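Long-range contact in xylooligosaccharide oxidase (Myceliophthora thermophila, PDB 5L6G), which oxidises the C1 hydroxyl of xylooligosaccharides and related sugars to lactones with a bicovalently bound FAD, passing the electrons to oxygen to give hydrogen peroxide: residues Gly264-Arg272 with Gln281-Asn289. Residues are numbered along the deposited sequence; the frame is centred on the assembly and turned at random.
Sequences GMPEEMNMR and QLQGLYHGN. With NAG (2-acetamido-2-deoxy-beta-D-glucopyranose), chain G; XYP (beta-D-xylopyranose), chain H.
With chi1 at 72°, Arg272 sets CG between its backbone N and carbonyl carbon, and the extended chain beyond carries the guanidinium across the end of the Gln283 side chain at a slant; CG of Gln283 stands anti to the carbonyl carbon (chi1 -56°). The two flat groups are nearly coplanar. NE and NH2 of Arg272 converge on the single oxygen Gln283 OE1, at 2.8 Å and 2.9 Å, and OE1 lies in the guanidinium plane. The other end of this amide is fixed too: Gln283 NE2 donates to a lone pair of Gln281 OE1, whose own NE2 is bonded to Asn240 and Glu238. Held this way, Arg272 turns NH1 to O2 of the bound xylose, 2.8 Å away, a sugar also hydrogen-bonded by Thr154, Glu412 and Tyr451. A leucine in place of this arginine would probably cost Gln283 OE1 its two arginine donors and the sugar O2 its bond from NH1, leaving the glutamine amide freer to turn. Beneath these side chains runs an antiparallel beta hairpin, strands 269-275 and 280-286, within the eight-stranded sheet. Arg272 and Gln283 form a hydrogen-bonded pair; so do Asn270 and Leu285, where Leu285 N to Asn270 O is firm but the return bond from Asn270 N is weak. Asn270 ND2 adds a bond to Leu285 O at 3.3 Å and another to Ser175. On the sheet face opposite Arg272, Met271 sets SD 4.0 Å from Leu282 CD2, with Trp259 of helix 246-261 against the methionine. At the hairpin's open end, His287 N donates almost straight to Glu268 O (2.8 Å). Glu268 CB makes an off-centre CH-pi contact with the Tyr286 ring, 4.1 Å from its centroid, and a water joins Glu268 OE1 to Tyr286 OH. Asn289 caps helix 290-304 through OD1 while its ND2 carries the N-linked glycan.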
# COMPACT_ATOMS: atom_id res chain seq x y z
N GLY A 264 21.17 -1.59 13.64
CA GLY A 264 21.01 -0.60 14.68
C GLY A 264 19.58 -0.44 15.17
O GLY A 264 19.35 -0.05 16.31
N MET A 265 18.62 -0.72 14.30
CA MET A 265 17.20 -0.53 14.63
C MET A 265 16.60 -1.78 15.25
O MET A 265 16.51 -2.82 14.61
CB MET A 265 16.40 -0.11 13.39
CG MET A 265 15.05 0.49 13.77
SD MET A 265 14.21 1.52 12.56
CE MET A 265 13.35 0.27 11.65
N PRO A 266 16.17 -1.69 16.50
CA PRO A 266 15.70 -2.92 17.12
C PRO A 266 14.31 -3.30 16.61
O PRO A 266 13.60 -2.47 16.02
CB PRO A 266 15.71 -2.57 18.61
CG PRO A 266 15.45 -1.11 18.63
CD PRO A 266 16.23 -0.58 17.47
N GLU A 267 13.95 -4.56 16.81
CA GLU A 267 12.70 -5.08 16.29
C GLU A 267 11.49 -4.25 16.71
O GLU A 267 10.59 -4.06 15.91
CB GLU A 267 12.49 -6.54 16.71
CG GLU A 267 13.49 -7.51 16.09
CD GLU A 267 13.15 -8.96 16.35
OE1 GLU A 267 12.01 -9.26 16.78
OE2 GLU A 267 14.03 -9.82 16.11
N GLU A 268 11.51 -3.73 17.93
CA GLU A 268 10.37 -2.97 18.49
C GLU A 268 10.21 -1.58 17.86
O GLU A 268 9.15 -0.95 18.02
CB GLU A 268 10.55 -2.76 20.00
CG GLU A 268 10.54 -4.04 20.83
CD GLU A 268 11.87 -4.77 20.90
OE1 GLU A 268 12.89 -4.33 20.31
OE2 GLU A 268 11.87 -5.80 21.59
N MET A 269 11.24 -1.09 17.18
CA MET A 269 11.25 0.25 16.61
C MET A 269 10.80 0.25 15.16
O MET A 269 11.23 -0.57 14.38
CB MET A 269 12.67 0.82 16.69
CG MET A 269 12.79 2.28 16.29
SD MET A 269 14.44 2.93 16.58
CE MET A 269 14.54 2.87 18.38
N ASN A 270 9.94 1.21 14.82
CA ASN A 270 9.36 1.33 13.49
C ASN A 270 9.45 2.79 13.17
O ASN A 270 8.99 3.62 13.96
CB ASN A 270 7.89 0.91 13.50
CG ASN A 270 7.71 -0.52 13.88
OD1 ASN A 270 7.58 -1.38 13.02
ND2 ASN A 270 7.73 -0.80 15.20
N MET A 271 10.09 3.12 12.05
CA MET A 271 10.53 4.50 11.84
C MET A 271 10.65 4.85 10.37
O MET A 271 10.84 3.98 9.55
CB MET A 271 11.86 4.74 12.53
CG MET A 271 12.23 6.20 12.72
SD MET A 271 13.58 6.44 13.89
CE MET A 271 14.80 5.26 13.29
N ARG A 272 10.51 6.14 10.07
CA ARG A 272 10.68 6.68 8.74
C ARG A 272 11.20 8.12 8.83
O ARG A 272 11.06 8.78 9.86
CB ARG A 272 9.34 6.70 8.04
CG ARG A 272 8.39 7.77 8.57
CD ARG A 272 6.96 7.50 8.08
NE ARG A 272 6.03 8.52 8.51
CZ ARG A 272 4.72 8.48 8.28
NH1 ARG A 272 4.18 7.46 7.64
NH2 ARG A 272 3.95 9.47 8.72
N GLN A 281 12.17 15.19 9.46
CA GLN A 281 12.31 14.55 10.77
C GLN A 281 12.12 13.06 10.62
O GLN A 281 11.46 12.60 9.68
CB GLN A 281 11.28 15.11 11.75
CG GLN A 281 9.84 14.91 11.31
CD GLN A 281 8.81 15.34 12.34
OE1 GLN A 281 7.69 14.86 12.32
NE2 GLN A 281 9.19 16.22 13.24
N LEU A 282 12.72 12.32 11.55
CA LEU A 282 12.36 10.95 11.74
C LEU A 282 11.09 10.95 12.55
O LEU A 282 10.93 11.79 13.43
CB LEU A 282 13.45 10.17 12.45
CG LEU A 282 14.72 9.99 11.63
CD1 LEU A 282 15.93 9.96 12.55
CD2 LEU A 282 14.64 8.74 10.80
N GLN A 283 10.20 10.02 12.22
CA GLN A 283 8.97 9.77 12.95
C GLN A 283 8.97 8.28 13.23
O GLN A 283 9.15 7.48 12.31
CB GLN A 283 7.74 10.09 12.09
CG GLN A 283 7.74 11.50 11.56
CD GLN A 283 6.52 11.77 10.71
OE1 GLN A 283 6.08 10.93 9.93
NE2 GLN A 283 5.99 12.98 10.83
N GLY A 284 8.74 7.93 14.49
CA GLY A 284 8.74 6.55 14.90
C GLY A 284 7.54 6.16 15.73
O GLY A 284 6.81 7.02 16.24
N LEU A 285 7.33 4.85 15.81
CA LEU A 285 6.45 4.25 16.79
C LEU A 285 7.22 3.08 17.40
O LEU A 285 7.59 2.13 16.71
CB LEU A 285 5.14 3.77 16.15
CG LEU A 285 4.06 3.38 17.16
CD1 LEU A 285 3.54 4.61 17.87
CD2 LEU A 285 2.92 2.61 16.53
N TYR A 286 7.50 3.19 18.69
CA TYR A 286 8.24 2.17 19.38
C TYR A 286 7.25 1.31 20.14
O TYR A 286 6.42 1.82 20.90
CB TYR A 286 9.21 2.84 20.34
CG TYR A 286 10.10 1.87 21.05
CD1 TYR A 286 11.21 1.31 20.41
CD2 TYR A 286 9.84 1.50 22.36
CE1 TYR A 286 12.02 0.41 21.05
CE2 TYR A 286 10.65 0.59 23.03
CZ TYR A 286 11.74 0.06 22.37
OH TYR A 286 12.54 -0.82 23.01
N HIS A 287 7.32 -0.00 19.93
CA HIS A 287 6.41 -0.93 20.60
C HIS A 287 6.92 -1.24 22.01
O HIS A 287 7.50 -2.29 22.26
CB HIS A 287 6.23 -2.19 19.78
CG HIS A 287 5.49 -1.96 18.51
ND1 HIS A 287 4.53 -2.83 18.06
CD2 HIS A 287 5.55 -0.96 17.60
CE1 HIS A 287 4.04 -2.39 16.92
NE2 HIS A 287 4.64 -1.25 16.61
N GLY A 288 6.68 -0.29 22.89
CA GLY A 288 7.15 -0.33 24.27
C GLY A 288 6.93 1.05 24.86
O GLY A 288 6.40 1.94 24.19
N ASN A 289 7.31 1.24 26.11
CA ASN A 289 7.05 2.49 26.81
C ASN A 289 8.16 3.49 26.54
O ASN A 289 9.11 3.19 25.82
CB ASN A 289 6.85 2.23 28.31
CG ASN A 289 8.03 1.52 28.94
OD1 ASN A 289 9.17 1.73 28.55
ND2 ASN A 289 7.76 0.67 29.95
C1 NAG G . 8.79 -0.08 30.64
C2 NAG G . 8.37 -0.27 32.10
C3 NAG G . 9.27 -1.24 32.85
C4 NAG G . 9.49 -2.51 32.05
C5 NAG G . 9.92 -2.19 30.62
C6 NAG G . 10.01 -3.45 29.77
C7 NAG G . 7.13 1.56 33.17
C8 NAG G . 7.17 2.90 33.84
N2 NAG G . 8.29 1.02 32.77
O3 NAG G . 8.64 -1.62 34.05
O4 NAG G . 10.48 -3.28 32.70
O5 NAG G . 8.97 -1.33 30.02
O6 NAG G . 10.86 -3.21 28.66
O7 NAG G . 6.04 0.99 33.02
O1 XYP H . 2.86 6.02 3.52
C1 XYP H . 1.65 6.73 3.76
C2 XYP H . 1.82 7.58 5.02
C3 XYP H . 0.64 8.52 5.22
C4 XYP H . 0.38 9.32 3.95
C5 XYP H . 0.25 8.40 2.73
O2 XYP H . 1.93 6.70 6.14
O3 XYP H . 0.83 9.35 6.37
O4 XYP H . -0.85 10.05 4.07
O5 XYP H . 1.36 7.52 2.62
O HOH W 1 14.16 -2.24 21.63